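Local coordinates for protein DELTA1-pyrroline-2-carboxylate reductase (Thermococcus litoralis DSM 5473, PDB 6T3E) that reduces delta1-pyrroline-2-carboxylate to L-proline with a nicotinamide cofactor, probably as a step in L-hydroxyproline metabolism, at residues T330-L333 and A334-K337. Residues are numbered along the deposited sequence; the frame is centred on the assembly and turned at random.
Sequences TAKL and AYEK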
loop_
_atom_site.group_PDB
_atom_site.type_symbol
_atom_site.label_atom_id
_atom_site.label_comp_id
_atom_site.label_asym_id
_atom_site.label_seq_id
_atom_site.Cartn_x
_atom_site.Cartn_y
_atom_site.Cartn_z
ATOM N N THR B 330 -11.460 -12.099 3.473
ATOM C CA THR B 330 -11.158 -13.363 2.816
ATOM C C THR B 330 -9.768 -13.886 3.194
ATOM O O THR B 330 -9.611 -15.078 3.490
ATOM C CB THR B 330 -11.315 -13.182 1.311
ATOM O OG1 THR B 330 -12.671 -12.805 1.040
ATOM C CG2 THR B 330 -11.002 -14.466 0.568
ATOM N N ALA B 331 -8.769 -12.997 3.280
ATOM C CA ALA B 331 -7.426 -13.423 3.661
ATOM C C ALA B 331 -7.396 -13.974 5.075
ATOM O O ALA B 331 -6.727 -14.985 5.334
ATOM C CB ALA B 331 -6.452 -12.260 3.555
ATOM N N LYS B 332 -8.124 -13.344 6.006
ATOM C CA LYS B 332 -8.114 -13.852 7.371
ATOM C C LYS B 332 -8.910 -15.145 7.467
ATOM O O LYS B 332 -8.503 -16.078 8.164
ATOM C CB LYS B 332 -8.673 -12.795 8.331
ATOM C CG LYS B 332 -8.631 -13.165 9.824
ATOM C CD LYS B 332 -7.323 -12.684 10.524
ATOM C CE LYS B 332 -7.264 -13.039 12.038
ATOM N NZ LYS B 332 -5.900 -13.466 12.516
ATOM N N LEU B 333 -9.989 -15.241 6.691
ATOM C CA LEU B 333 -10.730 -16.488 6.532
ATOM C C LEU B 333 -9.808 -17.602 6.056
ATOM O O LEU B 333 -9.782 -18.698 6.630
ATOM C CB LEU B 333 -11.884 -16.251 5.550
ATOM C CG LEU B 333 -12.918 -17.311 5.204
ATOM C CD1 LEU B 333 -12.519 -18.130 4.007
ATOM C CD2 LEU B 333 -13.158 -18.184 6.410
ATOM N N ALA B 334 -9.059 -17.341 4.984
ATOM C CA ALA B 334 -8.183 -18.363 4.433
ATOM C C ALA B 334 -7.024 -18.663 5.371
ATOM O O ALA B 334 -6.635 -19.825 5.534
ATOM C CB ALA B 334 -7.670 -17.919 3.068
ATOM N N TYR B 335 -6.463 -17.632 6.002
ATOM C CA TYR B 335 -5.324 -17.830 6.891
ATOM C C TYR B 335 -5.693 -18.703 8.084
ATOM O O TYR B 335 -4.960 -19.635 8.437
ATOM C CB TYR B 335 -4.797 -16.475 7.355
ATOM C CG TYR B 335 -3.787 -16.532 8.470
ATOM C CD1 TYR B 335 -2.475 -16.914 8.222
ATOM C CD2 TYR B 335 -4.143 -16.202 9.779
ATOM C CE1 TYR B 335 -1.537 -16.964 9.241
ATOM C CE2 TYR B 335 -3.211 -16.240 10.804
ATOM C CZ TYR B 335 -1.910 -16.623 10.524
ATOM O OH TYR B 335 -0.971 -16.659 11.517
ATOM N N GLU B 336 -6.850 -18.442 8.697
ATOM C CA GLU B 336 -7.210 -19.203 9.885
ATOM C C GLU B 336 -7.588 -20.642 9.542
ATOM O O GLU B 336 -7.413 -21.539 10.373
ATOM C CB GLU B 336 -8.343 -18.499 10.628
ATOM C CG GLU B 336 -7.903 -17.254 11.399
ATOM C CD GLU B 336 -9.062 -16.598 12.125
ATOM O OE1 GLU B 336 -10.120 -17.251 12.261
ATOM O OE2 GLU B 336 -8.927 -15.434 12.558
ATOM N N LYS B 337 -8.082 -20.893 8.330
ATOM C CA LYS B 337 -8.352 -22.270 7.935
ATOM C C LYS B 337 -7.059 -23.019 7.641
ATOM O O LYS B 337 -6.981 -24.233 7.874
ATOM C CB LYS B 337 -9.279 -22.290 6.726
ATOM C CG LYS B 337 -10.746 -22.262 7.104
ATOM C CD LYS B 337 -11.607 -22.091 5.871
ATOM C CE LYS B 337 -12.794 -23.022 5.916
ATOM N NZ LYS B 337 -12.508 -24.238 5.115
#
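Lys332 and Glu336, one helical turn apart, lay their side chains obliquely across each other on the more exposed side of helix 324-341. CG of Lys332 points away from the backbone N (chi1 -176°), and a bend at chi2 (92°) turns the chain past the carboxylate, while the bend at chi4 sets only NZ; the glutamate, extended beyond CG, brings OE2 alongside the methylenes. The salt bridge is long, 3.6 Å from Lys332 NZ to Glu336 OE2, and the same oxygen also lies 3.6 Å from Lys332 CG. The ammonium group also hangs obliquely by the Tyr335 ring, with Lys332 NZ 4.2 Å from Tyr335 CE2. Shortening Lys332 to an alanine is likely to leave the Glu336 carboxylate without its cationic mate and freer to turn. Beneath this pair run successive i to i+4 bonds of an alpha-helix, from Ala334 N to Thr330 O (2.8 Å) through to a longer one from Lys337 N to Leu333 O (3.3 Å). Leu333 CD2 meets the Lys337 chain at CD (4.2 Å), while Lys337 NZ reaches on to hydrogen-bond Leu36 O. One side of the helix, with Ala331 and Tyr335, rests on strands 107-114 and 121-126 of the mixed sheet; another, with Thr330 and Leu333, packs against helix 39-54, and Leu333 and Ala334 touch Ile37 just before it.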